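PDB 5ZNM: colicin-D from Escherichia coli, which kills Escherichia coli and closely related bacteria by inhibiting protein synthesis, using a C-terminal tRNase domain that is carried here behind the central domain. Local coordinates for residues L50-S55 and I209-V214; T64-A69 and P230-H235; S78-N83 and L164-L169; D261-R266 and V274-V279. All coordinates share one frame; numbering follows the deposited sequence.

Contact 1: residues L50-S55 and I209-V214; sequences LNNTAS and ILVNPV
Leu50 and Asn51 pair in parallel with Val211 and Asn212, at one edge of a small mixed sheet in the central part of the chain. The contact is buried. Strand 49-51 is outermost, and strand 207-212 lies between it and strand 194-198. Leu50 is held through both its backbone polar atoms. Its N donates to Leu210 O at 2.8 Å, and its O accepts from Asn212 N at 2.8 Å. Past the end of the short strand, Asn52 N still reaches Asn212 O at 3.0 Å. On the face of Leu50 and Val211 the contact is largely apolar. Leu50 CD1 meets Ile209 CG2 at 3.7 Å, the two side chains crossing at a slant. The Asn52 amide crosses Val211 at about a right angle, with ND2 3.4 Å from CG1. A water donates to both Asn52 OD1 and Pro213 O and bridges the two segments where the strands end. On the face of Asn51 and Asn212 the two amide planes stand 83° apart. Asn51 OD1 lies against Asn212 CB at 3.4 Å. It does not bond to the other amide; Asn51 OD1 and Asn212 ND2 both bind Thr232 OG1. Asn212 extends its side chain opposite its own N (chi1 -175°). OD1 then takes the N-H of Val214 at 3.1 Å, from above the carbonyl plane. This is an Asx turn, which here ends the inner strand of a parallel pair.

Contact 2: residues T64-A69 and P230-H235; sequences TGVWTA and PVTPVH
Thr64 and His235 meet at a classic beta bulge near the start of strand 65-71, the outermost strand of a five-stranded antiparallel sheet. Thr64 and Gly65 form the bulge together, both facing Met61. The 230-235 segment has no regular structure. It runs across the start of the strand, with end-to-end directions 93° apart. Thr64 presents its carbonyl to His235 twice. His235 has CG opposite its backbone N (chi1 177°), which sets the ring beside Thr64. His235 ND1 donates to Thr64 O at 3.2 Å, but the bond is bent and lies out of both the carbonyl and the ring plane. His235 CA makes a nearly straight C-H...O contact with Thr64 O at 2.9 Å. The Thr64 and His235 side chains lie side by side and point the same way. The other ring nitrogen, NE2, is bonded to Thr238 O. Gly65 follows with a positive phi. Its CA packs tightly, 3.2 Å from Pro233 O. Val66 is bonded through both backbone polar atoms. Its N donates to Pro233 O at 2.8 Å and its O accepts from His235 N at 2.9 Å, making a single bridge with Val234. Val66 CG2 also touches Thr232 CG2 at 3.5 Å. Trp67 adds its CB, 3.9 Å from His235 CB. Its indole leads away, and the residue packs on Ile73 of the second subunit. His235 N comes to Val66 O from well above the carbonyl plane, 66° out of it.

Contact 3: residues S78-N83 and L164-L169; sequences SKFFSN and LALDLL
The Phe80 ring carries this contact, with Leu168 CD1 over one face, displaced toward the rim and 4.1 Å above the plane. Leu168 CD2 touches the ring at CE1, 3.8 Å away. Leu166 reaches the far end of the ring obliquely, its CD2 lying 3.4 Å from Phe80 CZ. Both leucines cross the phenylalanine at about a right angle. Leu166 and Leu168 are two apart on strand 163-170 and both point toward helix 79-86. Leu168 has CG opposite its carbonyl carbon (chi1 -63°), which carries both its methyls to the ring. The Leu168 CD1 methyl also packs on Asn83 CB, at 3.9 Å, about one helical turn after Phe80. The short axes come no closer than 10.3 Å and cross at -30°. Side chains therefore do most of the bridging. Phe128 and Leu130 of strand 126-131 and Leu135 also pack on Phe80, and Ile100 packs on Leu168. No hydrogen bond joins the two segments. The contact is hydrophobic: one aromatic ring set against branched methyl ends, joining helix 79-86 to the sheet that holds strand 163-170 within a buried apolar core.

Contact 4: residues D261-R266 and V274-V279; sequences DFIYWR and VEAVYV
Arg266 and Glu275 both turn CG between their own N and carbonyl carbon (chi1 61° and 55°), then extend, and this brings their charged ends together in a salt bridge. The guanidinium NE donates to Glu275 OE2 at 2.6 Å, in the guanidinium plane and on the anti lone pair of that oxygen. NH2 adds a weak bond to the same atom. Val277 CG2 lies over one guanidinium face, 3.3 Å from NE. At the opposite end, Tyr278 OH donates to Asp261 OD2 at 2.7 Å. Between them six backbone bonds join the strands, two at each of Phe262-Val279, Tyr264-Val277 and Arg266-Glu275. This is an antiparallel beta hairpin. On the face of Phe262 and Tyr264, Val279 CB sits over the Phe262 ring, 3.8 Å from its centroid. Tyr264 runs beside Val277, with CE1 3.4 Å from CB. On the face of Ile263 and Trp265, Ala276 CB lies over the six-membered ring of the indole, 3.8 Å from its centroid. Trp265 CE3 also meets Val274 CG2 at 3.6 Å. The polar ends have further partners. Glu275 OE2 also accepts from Ser55 N, and Arg266 NH2 donates to Ser56 O. Arg266 and Glu275 probably neutralise each other across the hairpin, while Asp261 pairs with Arg154 outside it. The Arg266 guanidinium and the Ser55 N-H would probably favour a charged Glu275 carboxylate.

Contacts 1, 2 and 4 form a connected group, while contact 3 stands apart. Contact 1 lies about 10 Å, centre to centre, from both contact 2 and contact 4. It touches contact 2 through Thr232 and contact 4 through Glu275. Contacts 2 and 4 reach opposite edge strands of one sheet, with centres about 18 Å apart. All three touch the second subunit. Contact 3 is nested in the loops closed by contacts 1 and 2, with nearest atoms about 12 Å and 8 Å away. Contact 4 comes closer to it, with nearest atoms about 6 Å and centres about 17 Å apart. Glycerol, probably from crystallisation, is bound near Asn52 of contact 1 and near Tyr264 of contact 4.

Contact 1: residues L50-S55 and I209-V214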
loop_
_atom_site.group_PDB
_atom_site.type_symbol
_atom_site.label_atom_id
_atom_site.label_comp_id
_atom_site.label_asym_id
_atom_site.label_seq_id
_atom_site.Cartn_x
_atom_site.Cartn_y
_atom_site.Cartn_z
ATOM N N LEU A 50 -13.085 10.210 3.310
ATOM C CA LEU A 50 -12.035 9.520 4.045
ATOM C C LEU A 50 -12.439 8.064 4.245
ATOM O O LEU A 50 -13.575 7.779 4.638
ATOM C CB LEU A 50 -11.815 10.168 5.414
ATOM C CG LEU A 50 -11.225 11.566 5.465
ATOM C CD1 LEU A 50 -11.544 12.231 6.798
ATOM C CD2 LEU A 50 -9.715 11.457 5.234
ATOM N N ASN A 51 -11.517 7.146 3.995
ATOM C CA ASN A 51 -11.745 5.748 4.317
ATOM C C ASN A 51 -11.076 5.428 5.645
ATOM O O ASN A 51 -9.992 5.937 5.937
ATOM C CB ASN A 51 -11.210 4.835 3.213
ATOM C CG ASN A 51 -12.038 4.912 1.952
ATOM O OD1 ASN A 51 -13.222 5.271 1.996
ATOM N ND2 ASN A 51 -11.425 4.565 0.813
ATOM N N ASN A 52 -11.715 4.582 6.459
ATOM C CA ASN A 52 -11.088 4.166 7.707
ATOM C C ASN A 52 -10.205 2.924 7.529
ATOM O O ASN A 52 -10.141 2.073 8.412
ATOM C CB ASN A 52 -12.142 3.949 8.799
ATOM C CG ASN A 52 -12.551 5.252 9.491
ATOM O OD1 ASN A 52 -13.373 5.257 10.415
ATOM N ND2 ASN A 52 -11.978 6.356 9.051
ATOM N N THR A 53 -9.532 2.810 6.390
ATOM C CA THR A 53 -8.448 1.854 6.201
ATOM C C THR A 53 -7.287 2.187 7.133
ATOM O O THR A 53 -6.675 3.249 7.014
ATOM C CB THR A 53 -7.989 1.928 4.747
ATOM O OG1 THR A 53 -9.146 1.891 3.896
ATOM C CG2 THR A 53 -7.050 0.767 4.416
ATOM N N ALA A 54 -6.971 1.290 8.060
ATOM C CA ALA A 54 -6.036 1.661 9.116
ATOM C C ALA A 54 -4.621 1.824 8.570
ATOM O O ALA A 54 -4.198 1.096 7.665
ATOM C CB ALA A 54 -6.045 0.617 10.231
ATOM N N SER A 55 -3.892 2.790 9.135
ATOM C CA SER A 55 -2.476 3.001 8.826
ATOM C C SER A 55 -2.254 3.331 7.354
ATOM O O SER A 55 -1.246 2.950 6.770
ATOM C CB SER A 55 -1.629 1.786 9.224
ATOM O OG SER A 55 -1.677 1.588 10.632
ATOM N N ILE A 209 -17.132 16.473 5.102
ATOM C CA ILE A 209 -16.268 15.367 4.686
ATOM C C ILE A 209 -16.946 14.084 5.119
ATOM O O ILE A 209 -17.344 13.962 6.279
ATOM C CB ILE A 209 -14.860 15.470 5.300
ATOM C CG1 ILE A 209 -14.163 16.743 4.813
ATOM C CG2 ILE A 209 -14.018 14.231 4.960
ATOM C CD1 ILE A 209 -13.097 17.212 5.756
ATOM N N LEU A 210 -17.134 13.167 4.179
ATOM C CA LEU A 210 -17.739 11.875 4.477
ATOM C C LEU A 210 -16.667 10.908 4.966
ATOM O O LEU A 210 -15.505 10.990 4.563
ATOM C CB LEU A 210 -18.423 11.310 3.230
ATOM C CG LEU A 210 -19.553 12.165 2.659
ATOM C CD1 LEU A 210 -20.077 11.580 1.360
ATOM C CD2 LEU A 210 -20.680 12.307 3.667
ATOM N N VAL A 211 -17.059 9.976 5.829
ATOM C CA VAL A 211 -16.134 8.933 6.263
ATOM C C VAL A 211 -16.797 7.594 6.006
ATOM O O VAL A 211 -17.902 7.344 6.503
ATOM C CB VAL A 211 -15.749 9.071 7.744
ATOM C CG1 VAL A 211 -14.744 8.010 8.126
ATOM C CG2 VAL A 211 -15.167 10.443 8.033
ATOM N N ASN A 212 -16.140 6.745 5.214
ATOM C CA ASN A 212 -16.578 5.367 5.058
ATOM C C ASN A 212 -15.943 4.559 6.197
ATOM O O ASN A 212 -14.731 4.366 6.177
ATOM C CB ASN A 212 -16.163 4.818 3.694
ATOM C CG ASN A 212 -16.707 3.424 3.429
ATOM O OD1 ASN A 212 -17.184 2.722 4.337
ATOM N ND2 ASN A 212 -16.603 2.997 2.177
ATOM N N PRO A 213 -16.687 4.116 7.192
ATOM C CA PRO A 213 -16.062 3.451 8.337
ATOM C C PRO A 213 -15.612 2.028 8.062
ATOM O O PRO A 213 -14.946 1.451 8.923
ATOM C CB PRO A 213 -17.163 3.482 9.412
ATOM C CG PRO A 213 -18.413 3.558 8.679
ATOM C CD PRO A 213 -18.146 4.229 7.359
ATOM N N VAL A 214 -15.925 1.450 6.907
ATOM C CA VAL A 214 -15.511 0.091 6.574
ATOM C C VAL A 214 -14.118 0.157 5.957
ATOM O O VAL A 214 -13.952 0.808 4.915
ATOM C CB VAL A 214 -16.496 -0.572 5.605
ATOM C CG1 VAL A 214 -16.083 -2.017 5.348
ATOM C CG2 VAL A 214 -17.936 -0.500 6.137
HETATM O O HOH W 1 -14.202 2.512 11.208
#

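Contact 2: residues T64-A69 and P230-H235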
loop_
_atom_site.group_PDB
_atom_site.type_symbol
_atom_site.label_atom_id
_atom_site.label_comp_id
_atom_site.label_asym_id
_atom_site.label_seq_id
_atom_site.Cartn_x
_atom_site.Cartn_y
_atom_site.Cartn_z
ATOM N N THR A 64 -13.076 12.284 -8.757
ATOM C CA THR A 64 -12.200 11.213 -9.222
ATOM C C THR A 64 -11.792 10.230 -8.126
ATOM O O THR A 64 -10.811 9.508 -8.305
ATOM C CB THR A 64 -10.911 11.750 -9.864
ATOM O OG1 THR A 64 -10.107 12.390 -8.867
ATOM C CG2 THR A 64 -11.216 12.740 -10.984
ATOM N N GLY A 65 -12.474 10.195 -6.994
ATOM C CA GLY A 65 -12.268 9.107 -6.043
ATOM C C GLY A 65 -11.079 9.257 -5.104
ATOM O O GLY A 65 -10.429 10.303 -4.992
ATOM N N VAL A 66 -10.790 8.148 -4.420
ATOM C CA VAL A 66 -9.785 8.088 -3.364
ATOM C C VAL A 66 -8.640 7.190 -3.813
ATOM O O VAL A 66 -8.866 6.062 -4.269
ATOM C CB VAL A 66 -10.391 7.568 -2.049
ATOM C CG1 VAL A 66 -9.307 7.407 -0.989
ATOM C CG2 VAL A 66 -11.486 8.526 -1.580
ATOM N N TRP A 67 -7.418 7.696 -3.681
ATOM C CA TRP A 67 -6.199 6.910 -3.816
ATOM C C TRP A 67 -5.711 6.516 -2.425
ATOM O O TRP A 67 -5.656 7.361 -1.529
ATOM C CB TRP A 67 -5.138 7.737 -4.543
ATOM C CG TRP A 67 -3.790 7.075 -4.738
ATOM C CD1 TRP A 67 -3.397 6.326 -5.799
ATOM C CD2 TRP A 67 -2.659 7.170 -3.867
ATOM N NE1 TRP A 67 -2.086 5.938 -5.645
ATOM C CE2 TRP A 67 -1.612 6.445 -4.464
ATOM C CE3 TRP A 67 -2.432 7.798 -2.638
ATOM C CZ2 TRP A 67 -0.359 6.314 -3.868
ATOM C CZ3 TRP A 67 -1.189 7.683 -2.052
ATOM C CH2 TRP A 67 -0.161 6.943 -2.671
ATOM N N THR A 68 -5.347 5.243 -2.252
ATOM C CA THR A 68 -4.936 4.696 -0.962
ATOM C C THR A 68 -3.555 4.056 -1.077
ATOM O O THR A 68 -3.247 3.392 -2.074
ATOM C CB THR A 68 -5.950 3.635 -0.474
ATOM O OG1 THR A 68 -7.247 4.233 -0.337
ATOM C CG2 THR A 68 -5.527 3.063 0.859
ATOM N N ALA A 69 -2.715 4.264 -0.070
ATOM C CA ALA A 69 -1.467 3.517 0.047
ATOM C C ALA A 69 -1.365 2.978 1.460
ATOM O O ALA A 69 -1.543 3.728 2.425
ATOM C CB ALA A 69 -0.250 4.378 -0.268
ATOM N N PRO A 230 -20.667 0.005 1.995
ATOM C CA PRO A 230 -20.466 1.128 1.067
ATOM C C PRO A 230 -19.137 0.971 0.358
ATOM O O PRO A 230 -18.162 0.472 0.922
ATOM C CB PRO A 230 -20.464 2.362 1.981
ATOM C CG PRO A 230 -21.030 1.892 3.292
ATOM C CD PRO A 230 -20.637 0.451 3.394
ATOM N N VAL A 231 -19.100 1.409 -0.891
ATOM C CA VAL A 231 -17.888 1.318 -1.698
ATOM C C VAL A 231 -17.466 2.741 -2.037
ATOM O O VAL A 231 -18.192 3.472 -2.723
ATOM C CB VAL A 231 -18.096 0.457 -2.947
ATOM C CG1 VAL A 231 -16.887 0.554 -3.872
ATOM C CG2 VAL A 231 -18.277 -1.012 -2.517
ATOM N N THR A 232 -16.329 3.153 -1.507
ATOM C CA THR A 232 -15.802 4.479 -1.818
ATOM C C THR A 232 -15.297 4.511 -3.258
ATOM O O THR A 232 -14.596 3.578 -3.681
ATOM C CB THR A 232 -14.670 4.824 -0.854
ATOM O OG1 THR A 232 -15.144 4.712 0.491
ATOM C CG2 THR A 232 -14.162 6.247 -1.101
ATOM N N PRO A 233 -15.656 5.526 -4.051
ATOM C CA PRO A 233 -15.131 5.599 -5.422
ATOM C C PRO A 233 -13.614 5.667 -5.394
ATOM O O PRO A 233 -13.029 6.395 -4.597
ATOM C CB PRO A 233 -15.752 6.889 -5.975
ATOM C CG PRO A 233 -17.024 7.033 -5.181
ATOM C CD PRO A 233 -16.683 6.552 -3.801
ATOM N N VAL A 234 -12.984 4.886 -6.253
ATOM C CA VAL A 234 -11.540 4.730 -6.244
ATOM C C VAL A 234 -10.945 5.653 -7.293
ATOM O O VAL A 234 -11.541 5.877 -8.352
ATOM C CB VAL A 234 -11.150 3.260 -6.481
ATOM C CG1 VAL A 234 -9.644 3.106 -6.633
ATOM C CG2 VAL A 234 -11.647 2.424 -5.311
ATOM N N HIS A 235 -9.788 6.224 -6.976
ATOM C CA HIS A 235 -9.139 7.130 -7.901
ATOM C C HIS A 235 -8.804 6.424 -9.204
ATOM O O HIS A 235 -8.189 5.354 -9.212
ATOM C CB HIS A 235 -7.871 7.726 -7.297
ATOM C CG HIS A 235 -7.135 8.617 -8.248
ATOM N ND1 HIS A 235 -7.682 9.779 -8.749
ATOM C CD2 HIS A 235 -5.920 8.492 -8.831
ATOM C CE1 HIS A 235 -6.826 10.345 -9.580
ATOM N NE2 HIS A 235 -5.747 9.586 -9.646
#

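Contact 3: residues S78-N83 and L164-L169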
loop_
_atom_site.group_PDB
_atom_site.type_symbol
_atom_site.label_atom_id
_atom_site.label_comp_id
_atom_site.label_asym_id
_atom_site.label_seq_id
_atom_site.Cartn_x
_atom_site.Cartn_y
_atom_site.Cartn_z
ATOM N N SER A 78 8.442 9.133 4.563
ATOM C CA SER A 78 9.780 9.623 4.893
ATOM C C SER A 78 10.017 11.040 4.396
ATOM O O SER A 78 10.700 11.817 5.069
ATOM C CB SER A 78 10.849 8.676 4.360
ATOM O OG SER A 78 10.496 7.348 4.634
ATOM N N LYS A 79 9.463 11.415 3.241
ATOM C CA LYS A 79 9.342 12.843 2.972
ATOM C C LYS A 79 8.688 13.557 4.129
ATOM O O LYS A 79 8.889 14.766 4.297
ATOM C CB LYS A 79 8.538 13.098 1.692
ATOM C CG LYS A 79 8.826 12.145 0.555
ATOM C CD LYS A 79 7.794 12.279 -0.533
ATOM C CE LYS A 79 8.483 12.510 -1.847
ATOM N NZ LYS A 79 9.539 11.517 -2.100
ATOM N N PHE A 80 7.922 12.843 4.962
ATOM C CA PHE A 80 7.322 13.420 6.176
ATOM C C PHE A 80 8.129 13.210 7.453
ATOM O O PHE A 80 7.637 13.605 8.505
ATOM C CB PHE A 80 5.947 12.817 6.447
ATOM C CG PHE A 80 4.858 13.487 5.705
ATOM C CD1 PHE A 80 4.244 14.596 6.247
ATOM C CD2 PHE A 80 4.420 12.993 4.487
ATOM C CE1 PHE A 80 3.216 15.217 5.602
ATOM C CE2 PHE A 80 3.384 13.614 3.825
ATOM C CZ PHE A 80 2.781 14.731 4.391
ATOM N N PHE A 81 9.325 12.594 7.439
ATOM C CA PHE A 81 10.180 12.963 8.569
ATOM C C PHE A 81 11.502 13.566 8.128
ATOM O O PHE A 81 12.110 14.274 8.922
ATOM C CB PHE A 81 10.402 11.820 9.598
ATOM C CG PHE A 81 10.877 12.321 10.987
ATOM C CD1 PHE A 81 12.147 12.825 11.150
ATOM C CD2 PHE A 81 10.001 12.407 12.085
ATOM C CE1 PHE A 81 12.586 13.365 12.352
ATOM C CE2 PHE A 81 10.449 12.945 13.315
ATOM C CZ PHE A 81 11.737 13.421 13.442
ATOM N N SER A 82 11.883 13.450 6.856
ATOM C CA SER A 82 12.934 14.341 6.347
ATOM C C SER A 82 12.618 15.796 6.696
ATOM O O SER A 82 13.411 16.481 7.341
ATOM C CB SER A 82 13.116 14.173 4.833
ATOM O OG SER A 82 13.686 12.911 4.534
ATOM N N ASN A 83 11.431 16.257 6.304
ATOM C CA ASN A 83 10.901 17.547 6.749
ATOM C C ASN A 83 11.084 17.760 8.242
ATOM O O ASN A 83 11.386 18.878 8.700
ATOM C CB ASN A 83 9.408 17.608 6.460
ATOM C CG ASN A 83 8.671 16.423 7.099
ATOM O OD1 ASN A 83 9.284 15.695 7.880
ATOM N ND2 ASN A 83 7.346 16.333 6.935
ATOM N N LEU A 164 -1.115 19.200 -8.526
ATOM C CA LEU A 164 -1.520 19.134 -7.132
ATOM C C LEU A 164 -0.269 18.940 -6.285
ATOM O O LEU A 164 0.494 17.992 -6.502
ATOM C CB LEU A 164 -2.513 17.995 -6.924
ATOM C CG LEU A 164 -3.080 17.864 -5.511
ATOM C CD1 LEU A 164 -3.708 19.166 -5.044
ATOM C CD2 LEU A 164 -4.088 16.718 -5.451
ATOM N N ALA A 165 -0.041 19.844 -5.338
ATOM C CA ALA A 165 1.161 19.809 -4.522
ATOM C C ALA A 165 0.802 19.968 -3.053
ATOM O O ALA A 165 -0.238 20.532 -2.701
ATOM C CB ALA A 165 2.156 20.904 -4.937
ATOM N N LEU A 166 1.692 19.470 -2.193
ATOM C CA LEU A 166 1.569 19.599 -0.748
ATOM C C LEU A 166 2.682 20.507 -0.250
ATOM O O LEU A 166 3.866 20.211 -0.455
ATOM C CB LEU A 166 1.655 18.227 -0.075
ATOM C CG LEU A 166 1.517 18.177 1.444
ATOM C CD1 LEU A 166 0.148 18.655 1.878
ATOM C CD2 LEU A 166 1.766 16.760 1.916
ATOM N N ASP A 167 2.306 21.613 0.385
ATOM C CA ASP A 167 3.273 22.500 1.016
ATOM C C ASP A 167 3.384 22.112 2.479
ATOM O O ASP A 167 2.376 22.095 3.190
ATOM C CB ASP A 167 2.861 23.967 0.895
ATOM C CG ASP A 167 3.241 24.563 -0.433
ATOM O OD1 ASP A 167 3.905 23.857 -1.224
ATOM O OD2 ASP A 167 2.893 25.734 -0.680
ATOM N N LEU A 168 4.597 21.777 2.912
ATOM C CA LEU A 168 4.868 21.477 4.307
ATOM C C LEU A 168 5.442 22.733 4.951
ATOM O O LEU A 168 6.470 23.259 4.503
ATOM C CB LEU A 168 5.813 20.283 4.446
ATOM C CG LEU A 168 5.253 18.960 3.906
ATOM C CD1 LEU A 168 6.149 17.790 4.278
ATOM C CD2 LEU A 168 3.829 18.715 4.390
ATOM N N LEU A 169 4.763 23.210 5.988
ATOM C CA LEU A 169 5.041 24.493 6.607
ATOM C C LEU A 169 5.501 24.292 8.037
ATOM O O LEU A 169 4.848 23.581 8.816
ATOM C CB LEU A 169 3.810 25.386 6.594
ATOM C CG LEU A 169 3.216 25.605 5.210
ATOM C CD1 LEU A 169 1.823 26.189 5.341
ATOM C CD2 LEU A 169 4.121 26.513 4.404
#

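Contact 4: residues D261-R266 and V274-V279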
loop_
_atom_site.group_PDB
_atom_site.type_symbol
_atom_site.label_atom_id
_atom_site.label_comp_id
_atom_site.label_asym_id
_atom_site.label_seq_id
_atom_site.Cartn_x
_atom_site.Cartn_y
_atom_site.Cartn_z
ATOM N N ASP A 261 -6.821 22.162 8.105
ATOM C CA ASP A 261 -6.333 20.835 8.458
ATOM C C ASP A 261 -6.862 20.447 9.831
ATOM O O ASP A 261 -7.230 21.299 10.646
ATOM C CB ASP A 261 -4.795 20.783 8.433
ATOM C CG ASP A 261 -4.169 21.900 9.245
ATOM O OD1 ASP A 261 -4.791 22.977 9.341
ATOM O OD2 ASP A 261 -3.061 21.703 9.786
ATOM N N PHE A 262 -6.923 19.140 10.082
ATOM C CA PHE A 262 -7.472 18.686 11.352
ATOM C C PHE A 262 -6.957 17.285 11.636
ATOM O O PHE A 262 -6.289 16.667 10.806
ATOM C CB PHE A 262 -9.007 18.714 11.339
ATOM C CG PHE A 262 -9.643 17.768 10.333
ATOM C CD1 PHE A 262 -9.842 18.163 9.012
ATOM C CD2 PHE A 262 -10.071 16.496 10.726
ATOM C CE1 PHE A 262 -10.439 17.318 8.095
ATOM C CE2 PHE A 262 -10.666 15.635 9.821
ATOM C CZ PHE A 262 -10.853 16.045 8.492
ATOM N N ILE A 263 -7.277 16.792 12.826
ATOM C CA ILE A 263 -6.994 15.417 13.215
ATOM C C ILE A 263 -8.313 14.753 13.594
ATOM O O ILE A 263 -9.191 15.396 14.186
ATOM C CB ILE A 263 -5.973 15.380 14.374
ATOM C CG1 ILE A 263 -4.604 15.834 13.848
ATOM C CG2 ILE A 263 -5.878 13.986 14.994
ATOM C CD1 ILE A 263 -3.593 16.137 14.920
ATOM N N TYR A 264 -8.487 13.495 13.188
ATOM C CA TYR A 264 -9.587 12.684 13.701
ATOM C C TYR A 264 -9.049 11.291 14.022
ATOM O O TYR A 264 -7.930 10.925 13.636
ATOM C CB TYR A 264 -10.766 12.624 12.718
ATOM C CG TYR A 264 -10.644 11.583 11.635
ATOM C CD1 TYR A 264 -9.656 11.674 10.650
ATOM C CD2 TYR A 264 -11.503 10.501 11.596
ATOM C CE1 TYR A 264 -9.543 10.712 9.657
ATOM C CE2 TYR A 264 -11.390 9.532 10.616
ATOM C CZ TYR A 264 -10.419 9.639 9.647
ATOM O OH TYR A 264 -10.323 8.657 8.679
ATOM N N TRP A 265 -9.852 10.513 14.749
ATOM C CA TRP A 265 -9.475 9.161 15.156
ATOM C C TRP A 265 -10.272 8.121 14.375
ATOM O O TRP A 265 -11.461 8.319 14.123
ATOM C CB TRP A 265 -9.733 8.952 16.648
ATOM C CG TRP A 265 -8.904 9.794 17.528
ATOM C CD1 TRP A 265 -9.208 11.044 17.992
ATOM C CD2 TRP A 265 -7.624 9.462 18.066
ATOM N NE1 TRP A 265 -8.195 11.508 18.787
ATOM C CE2 TRP A 265 -7.209 10.556 18.852
ATOM C CE3 TRP A 265 -6.788 8.339 17.963
ATOM C CZ2 TRP A 265 -5.996 10.569 19.530
ATOM C CZ3 TRP A 265 -5.580 8.349 18.641
ATOM C CH2 TRP A 265 -5.194 9.464 19.416
ATOM N N ARG A 266 -9.624 7.020 14.001
ATOM C CA ARG A 266 -10.263 5.848 13.418
ATOM C C ARG A 266 -9.773 4.609 14.144
ATOM O O ARG A 266 -8.737 4.646 14.821
ATOM C CB ARG A 266 -9.983 5.692 11.910
ATOM C CG ARG A 266 -8.505 5.515 11.543
ATOM C CD ARG A 266 -8.302 5.480 9.996
ATOM N NE ARG A 266 -6.889 5.564 9.644
ATOM C CZ ARG A 266 -6.422 6.105 8.520
ATOM N NH1 ARG A 266 -7.257 6.607 7.620
ATOM N NH2 ARG A 266 -5.113 6.160 8.307
ATOM N N VAL A 274 -7.230 2.544 18.627
ATOM C CA VAL A 274 -7.477 3.727 17.805
ATOM C C VAL A 274 -6.165 4.301 17.285
ATOM O O VAL A 274 -5.088 4.073 17.843
ATOM C CB VAL A 274 -8.259 4.835 18.567
ATOM C CG1 VAL A 274 -9.629 4.331 19.005
ATOM C CG2 VAL A 274 -7.477 5.327 19.764
ATOM N N GLU A 275 -6.272 5.071 16.197
ATOM C CA GLU A 275 -5.118 5.755 15.629
ATOM C C GLU A 275 -5.536 7.127 15.133
ATOM O O GLU A 275 -6.627 7.291 14.577
ATOM C CB GLU A 275 -4.478 4.964 14.471
ATOM C CG GLU A 275 -5.416 4.598 13.361
ATOM C CD GLU A 275 -4.698 3.949 12.177
ATOM O OE1 GLU A 275 -3.765 3.135 12.390
ATOM O OE2 GLU A 275 -5.080 4.251 11.035
ATOM N N ALA A 276 -4.670 8.110 15.356
ATOM C CA ALA A 276 -4.945 9.481 14.950
ATOM C C ALA A 276 -4.518 9.690 13.499
ATOM O O ALA A 276 -3.463 9.210 13.072
ATOM C CB ALA A 276 -4.209 10.470 15.858
ATOM N N VAL A 277 -5.351 10.405 12.750
ATOM C CA VAL A 277 -5.138 10.682 11.335
ATOM C C VAL A 277 -5.092 12.195 11.154
ATOM O O VAL A 277 -6.004 12.904 11.592
ATOM C CB VAL A 277 -6.264 10.074 10.478
ATOM C CG1 VAL A 277 -5.998 10.259 8.990
ATOM C CG2 VAL A 277 -6.469 8.605 10.810
ATOM N N TYR A 278 -4.047 12.684 10.495
ATOM C CA TYR A 278 -3.905 14.102 10.183
ATOM C C TYR A 278 -4.399 14.320 8.761
ATOM O O TYR A 278 -4.017 13.579 7.852
ATOM C CB TYR A 278 -2.449 14.545 10.353
ATOM C CG TYR A 278 -2.165 15.978 9.942
ATOM C CD1 TYR A 278 -2.860 17.044 10.506
ATOM C CD2 TYR A 278 -1.181 16.265 9.002
ATOM C CE1 TYR A 278 -2.591 18.351 10.140
ATOM C CE2 TYR A 278 -0.907 17.586 8.618
ATOM C CZ TYR A 278 -1.617 18.615 9.193
ATOM O OH TYR A 278 -1.349 19.910 8.828
ATOM N N VAL A 279 -5.272 15.310 8.575
ATOM C CA VAL A 279 -5.970 15.513 7.315
ATOM C C VAL A 279 -5.744 16.953 6.859
ATOM O O VAL A 279 -5.830 17.889 7.664
ATOM C CB VAL A 279 -7.472 15.202 7.463
ATOM C CG1 VAL A 279 -8.183 15.377 6.132
ATOM C CG2 VAL A 279 -7.668 13.769 8.001
#